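Side-chain contacts in cell division control protein 53 (Saccharomyces cerevisiae, PDB 3O2P), which serves, here through its C-terminal winged-helix neddylation domain, as part of the scaffold of SCF cullin-RING E3 ubiquitin ligases that mark proteins for degradation: residues 42-47 / 57-62; 26-31 / 63-68. All blocks are in the same frame, centred on the assembly; numbering follows the deposited sequence.

Interaction 1. Residues 42-47 / 57-62; sequences TLVNEC and AKVSMV
Val44 and Cys47, one helical turn apart, meet Val59 and Val62, likewise one turn apart, and the contact is made wholly through methyl groups, methylene and sulfur. The aliphatic part has two pairs. Val44 CG1 lies 4.1 Å from Val59 CG2, the two side chains crossing at about a right angle, while the other methyl of Val44, CG2, comes 4.2 Å from Val62 CG1. The forked valine of helix 40-51 thus divides its branches between successive turns of the partner helix. No hydrogen bond spans the two segments.

Sulfur makes the second kind of contact. Cys47 SG is equally near both methyls of Val62, at 4.0 Å from CG1 and 4.0 Å from CG2, so the thiol sits across the fork of that valine; Cys47 CB adds to it at 4.1 Å from Val62 CG1. The thiol gets there because SG stands anti to the backbone N of Cys47 (chi1 176°). These are van der Waals distances. Val44, Cys47 and Val62 are buried, and Val59 is partly exposed.

Within 57-62, Lys58 takes the N-cap position of helix 59-71; its O accepts the backbone N-H of Val62, and its N makes a weak hydrogen bond to Met61 SD. In the winged-helix fold the contact joins helix 40-51 to the beginning of helix 59-71, just across the connection between them. Ile48 enlarges the patch by touching both Val59 and Val62, Leu24 of helix 8-35 meets Cys47, and Val59 also packs on a polar side chain of the second protein in the assembly.

Interaction 2. Residues 26-31 / 63-68; sequences ACIVRI and KRAIDS
Ile28 and the neighbours Ala65 and Ile66 form a small, purely hydrophobic helix-helix contact near the centre of the domain, where the long helix 8-35 packs against helix 59-71. The link is carried on one side by a single methyl. Ile28 CD1 lies 3.7 Å from Ala65 CB and equally 3.7 Å from Ile66 CG1. It therefore lodges between the side chains of two consecutive residues instead of meeting one head on.

The reach of Ile28 follows from its chain: CG1 stands anti to the carbonyl carbon (chi1 -71°), and CD1 continues it in a nearly extended line (chi2 170°) toward helix 59-71. Ile66 offers the methylene flank of its longer branch, and the two isoleucines cross at about a right angle, so the methyl meets the side of a chain and not its end. Ala65 has only its CB to present, and this short side chain admits the methyl close to the second helix; the CA atoms of Ile28 and Ile66 are 7.5 Å apart.

All three residues are buried. Ile28 also touches Leu69 further along helix 59-71, and Ile66 extends the packing to Tyr84 of strand 83-86. On the same helix, Lys63 points its CB away from 26-31, and outside this contact its NZ makes a salt bridge to an acidic side chain of the second protein and two hydrogen bonds, with a weak third, to that protein's backbone. With carbon on both sides and no hydrogen bond between the segments, the two helices are held here by shape and exclusion of water, while the charge of Lys63 is used on the partner protein.

How the interactions relate
Helix 59-71 takes part in both contacts, pairing with helix 40-51 through its first turns in interaction 1 and with helix 8-35 further along in interaction 2, so the three helices of the winged-helix domain close on one continuous core. The contacts touch directly: Cys47 SG lies 3.8 Å from Ile28 CG1, and Ile31 CD1 packs 3.7 Å from Glu46 CG. Both are apolar and mainly buried, but interaction 2 is the more central, with all three touching residues buried, whereas interaction 1 buries more surface, includes a thiol and has one partly exposed residue, Val59. Lys33, probably the NEDD8 attachment site and not modified here, lies shortly after 26-31 on helix 8-35.

Interaction 1. Residues 42-47 / 57-62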
loop_
_atom_site.group_PDB
_atom_site.type_symbol
_atom_site.label_atom_id
_atom_site.label_comp_id
_atom_site.label_asym_id
_atom_site.label_seq_id
_atom_site.Cartn_x
_atom_site.Cartn_y
_atom_site.Cartn_z
ATOM N N THR B 42 -9.421 19.953 -10.048
ATOM C CA THR B 42 -9.032 21.357 -10.133
ATOM C C THR B 42 -7.527 21.526 -10.360
ATOM O O THR B 42 -7.116 22.418 -11.085
ATOM C CB THR B 42 -9.458 22.147 -8.890
ATOM O OG1 THR B 42 -10.822 21.839 -8.574
ATOM C CG2 THR B 42 -9.311 23.642 -9.141
ATOM N N LEU B 43 -6.708 20.674 -9.745
ATOM C CA LEU B 43 -5.257 20.768 -9.920
ATOM C C LEU B 43 -4.874 20.470 -11.361
ATOM O O LEU B 43 -4.104 21.207 -11.964
ATOM C CB LEU B 43 -4.522 19.803 -8.992
ATOM C CG LEU B 43 -3.007 19.676 -9.218
ATOM C CD1 LEU B 43 -2.322 21.053 -9.123
ATOM C CD2 LEU B 43 -2.376 18.688 -8.225
ATOM N N VAL B 44 -5.421 19.382 -11.902
ATOM C CA VAL B 44 -5.085 18.957 -13.250
ATOM C C VAL B 44 -5.466 20.046 -14.245
ATOM O O VAL B 44 -4.672 20.405 -15.102
ATOM C CB VAL B 44 -5.793 17.643 -13.635
ATOM C CG1 VAL B 44 -5.643 17.388 -15.135
ATOM C CG2 VAL B 44 -5.238 16.470 -12.814
ATOM N N ASN B 45 -6.680 20.573 -14.115
ATOM C CA ASN B 45 -7.135 21.659 -14.975
ATOM C C ASN B 45 -6.253 22.892 -14.867
ATOM O O ASN B 45 -5.858 23.478 -15.865
ATOM C CB ASN B 45 -8.596 22.010 -14.674
ATOM C CG ASN B 45 -9.547 21.005 -15.275
ATOM O OD1 ASN B 45 -9.166 20.276 -16.185
ATOM N ND2 ASN B 45 -10.780 20.947 -14.769
ATOM N N GLU B 46 -5.935 23.283 -13.646
ATOM C CA GLU B 46 -5.100 24.452 -13.447
ATOM C C GLU B 46 -3.720 24.230 -14.058
ATOM O O GLU B 46 -3.192 25.101 -14.762
ATOM C CB GLU B 46 -5.006 24.812 -11.956
ATOM C CG GLU B 46 -4.356 26.174 -11.697
ATOM C CD GLU B 46 -5.039 27.311 -12.458
ATOM O OE1 GLU B 46 -6.256 27.215 -12.741
ATOM O OE2 GLU B 46 -4.357 28.308 -12.769
ATOM N N CYS B 47 -3.134 23.067 -13.792
ATOM C CA CYS B 47 -1.799 22.781 -14.319
ATOM C C CYS B 47 -1.745 22.846 -15.854
ATOM O O CYS B 47 -0.798 23.383 -16.425
ATOM C CB CYS B 47 -1.302 21.417 -13.845
ATOM S SG CYS B 47 0.283 20.983 -14.562
ATOM N N ALA B 57 -0.100 20.237 -22.345
ATOM C CA ALA B 57 0.030 19.162 -21.376
ATOM C C ALA B 57 -1.160 18.214 -21.445
ATOM O O ALA B 57 -2.310 18.642 -21.358
ATOM C CB ALA B 57 0.169 19.740 -19.971
ATOM N N LYS B 58 -0.876 16.926 -21.614
ATOM C CA LYS B 58 -1.909 15.903 -21.561
ATOM C C LYS B 58 -2.131 15.476 -20.109
ATOM O O LYS B 58 -1.204 15.520 -19.292
ATOM C CB LYS B 58 -1.498 14.682 -22.390
ATOM C CG LYS B 58 -1.385 14.936 -23.887
ATOM C CD LYS B 58 -2.719 15.304 -24.508
ATOM C CE LYS B 58 -2.533 15.542 -26.010
ATOM N NZ LYS B 58 -3.845 15.583 -26.722
ATOM N N VAL B 59 -3.350 15.045 -19.798
ATOM C CA VAL B 59 -3.690 14.662 -18.439
ATOM C C VAL B 59 -2.725 13.587 -17.942
ATOM O O VAL B 59 -2.234 13.644 -16.810
ATOM C CB VAL B 59 -5.142 14.154 -18.346
ATOM C CG1 VAL B 59 -5.414 13.523 -16.976
ATOM C CG2 VAL B 59 -6.122 15.292 -18.634
ATOM N N SER B 60 -2.447 12.615 -18.802
ATOM C CA SER B 60 -1.559 11.520 -18.446
ATOM C C SER B 60 -0.178 12.033 -18.044
ATOM O O SER B 60 0.470 11.452 -17.181
ATOM C CB SER B 60 -1.439 10.530 -19.602
ATOM O OG SER B 60 -0.765 11.113 -20.696
ATOM N N MET B 61 0.274 13.115 -18.672
ATOM C CA MET B 61 1.561 13.692 -18.300
ATOM C C MET B 61 1.467 14.333 -16.937
ATOM O O MET B 61 2.381 14.206 -16.118
ATOM C CB MET B 61 2.007 14.750 -19.303
ATOM C CG MET B 61 2.249 14.224 -20.685
ATOM S SD MET B 61 2.408 15.602 -21.812
ATOM C CE MET B 61 2.605 14.721 -23.369
ATOM N N VAL B 62 0.365 15.039 -16.702
ATOM C CA VAL B 62 0.172 15.721 -15.428
ATOM C C VAL B 62 0.103 14.722 -14.269
ATOM O O VAL B 62 0.702 14.937 -13.215
ATOM C CB VAL B 62 -1.074 16.615 -15.433
ATOM C CG1 VAL B 62 -1.255 17.281 -14.054
ATOM C CG2 VAL B 62 -0.942 17.681 -16.502
#

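Interaction 2. Residues 26-31 / 63-68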
loop_
_atom_site.group_PDB
_atom_site.type_symbol
_atom_site.label_atom_id
_atom_site.label_comp_id
_atom_site.label_asym_id
_atom_site.label_seq_id
_atom_site.Cartn_x
_atom_site.Cartn_y
_atom_site.Cartn_z
ATOM N N ALA B 26 7.309 21.395 -11.564
ATOM C CA ALA B 26 7.480 22.726 -10.967
ATOM C C ALA B 26 6.175 23.512 -11.034
ATOM O O ALA B 26 5.826 24.239 -10.101
ATOM C CB ALA B 26 8.572 23.485 -11.657
ATOM N N CYS B 27 5.451 23.370 -12.140
ATOM C CA CYS B 27 4.155 24.020 -12.256
ATOM C C CYS B 27 3.229 23.570 -11.116
ATOM O O CYS B 27 2.623 24.388 -10.439
ATOM C CB CYS B 27 3.525 23.710 -13.611
ATOM S SG CYS B 27 1.974 24.566 -13.913
ATOM N N ILE B 28 3.148 22.264 -10.891
ATOM C CA ILE B 28 2.256 21.724 -9.876
ATOM C C ILE B 28 2.633 22.215 -8.472
ATOM O O ILE B 28 1.762 22.586 -7.678
ATOM C CB ILE B 28 2.232 20.183 -9.929
ATOM C CG1 ILE B 28 1.493 19.707 -11.183
ATOM C CG2 ILE B 28 1.573 19.598 -8.698
ATOM C CD1 ILE B 28 1.626 18.238 -11.431
ATOM N N VAL B 29 3.931 22.217 -8.173
ATOM C CA VAL B 29 4.417 22.673 -6.864
ATOM C C VAL B 29 4.069 24.149 -6.624
ATOM O O VAL B 29 3.701 24.538 -5.515
ATOM C CB VAL B 29 5.934 22.491 -6.727
ATOM C CG1 VAL B 29 6.420 23.112 -5.426
ATOM C CG2 VAL B 29 6.294 21.019 -6.775
ATOM N N ARG B 30 4.194 24.955 -7.677
ATOM C CA ARG B 30 3.816 26.367 -7.659
ATOM C C ARG B 30 2.339 26.524 -7.275
ATOM O O ARG B 30 1.995 27.248 -6.340
ATOM C CB ARG B 30 4.058 26.971 -9.043
ATOM C CG ARG B 30 4.590 28.397 -9.050
ATOM C CD ARG B 30 4.872 28.872 -10.479
ATOM N NE ARG B 30 5.859 28.026 -11.150
ATOM C CZ ARG B 30 5.722 27.524 -12.376
ATOM N NH1 ARG B 30 4.631 27.776 -13.088
ATOM N NH2 ARG B 30 6.683 26.765 -12.891
ATOM N N ILE B 31 1.464 25.840 -7.998
ATOM C CA ILE B 31 0.036 25.896 -7.704
ATOM C C ILE B 31 -0.266 25.471 -6.258
ATOM O O ILE B 31 -0.910 26.201 -5.502
ATOM C CB ILE B 31 -0.757 25.005 -8.676
ATOM C CG1 ILE B 31 -0.654 25.559 -10.104
ATOM C CG2 ILE B 31 -2.201 24.875 -8.228
ATOM C CD1 ILE B 31 -1.071 24.568 -11.198
ATOM N N LYS B 63 -0.606 13.622 -14.487
ATOM C CA LYS B 63 -0.726 12.573 -13.489
ATOM C C LYS B 63 0.617 11.925 -13.156
ATOM O O LYS B 63 0.875 11.639 -11.990
ATOM C CB LYS B 63 -1.742 11.534 -13.938
ATOM C CG LYS B 63 -3.122 12.133 -14.115
ATOM C CD LYS B 63 -4.172 11.063 -14.295
ATOM C CE LYS B 63 -4.271 10.197 -13.070
ATOM N NZ LYS B 63 -5.130 9.018 -13.312
ATOM N N ARG B 64 1.461 11.689 -14.161
ATOM C CA ARG B 64 2.825 11.213 -13.899
ATOM C C ARG B 64 3.583 12.200 -13.003
ATOM O O ARG B 64 4.224 11.804 -12.028
ATOM C CB ARG B 64 3.612 10.956 -15.197
ATOM C CG ARG B 64 3.073 9.777 -16.013
ATOM C CD ARG B 64 4.105 9.194 -16.991
ATOM N NE ARG B 64 4.653 10.185 -17.914
ATOM C CZ ARG B 64 4.017 10.653 -18.984
ATOM N NH1 ARG B 64 2.793 10.229 -19.277
ATOM N NH2 ARG B 64 4.606 11.547 -19.760
ATOM N N ALA B 65 3.497 13.485 -13.334
ATOM C CA ALA B 65 4.114 14.529 -12.520
ATOM C C ALA B 65 3.585 14.470 -11.076
ATOM O O ALA B 65 4.353 14.548 -10.105
ATOM C CB ALA B 65 3.858 15.911 -13.148
ATOM N N ILE B 66 2.268 14.317 -10.937
ATOM C CA ILE B 66 1.657 14.218 -9.616
ATOM C C ILE B 66 2.207 13.020 -8.845
ATOM O O ILE B 66 2.511 13.117 -7.650
ATOM C CB ILE B 66 0.113 14.143 -9.692
ATOM C CG1 ILE B 66 -0.456 15.487 -10.161
ATOM C CG2 ILE B 66 -0.483 13.807 -8.335
ATOM C CD1 ILE B 66 -1.946 15.477 -10.342
ATOM N N ASP B 67 2.335 11.889 -9.524
ATOM C CA ASP B 67 2.835 10.690 -8.880
ATOM C C ASP B 67 4.263 10.892 -8.374
ATOM O O ASP B 67 4.578 10.488 -7.267
ATOM C CB ASP B 67 2.776 9.509 -9.838
ATOM C CG ASP B 67 3.099 8.203 -9.150
ATOM O OD1 ASP B 67 4.293 7.862 -9.044
ATOM O OD2 ASP B 67 2.160 7.527 -8.691
ATOM N N SER B 68 5.115 11.523 -9.187
ATOM C CA SER B 68 6.485 11.844 -8.770
ATOM C C SER B 68 6.545 12.769 -7.552
ATOM O O SER B 68 7.376 12.587 -6.667
ATOM C CB SER B 68 7.272 12.473 -9.919
ATOM O OG SER B 68 7.351 11.594 -11.021
#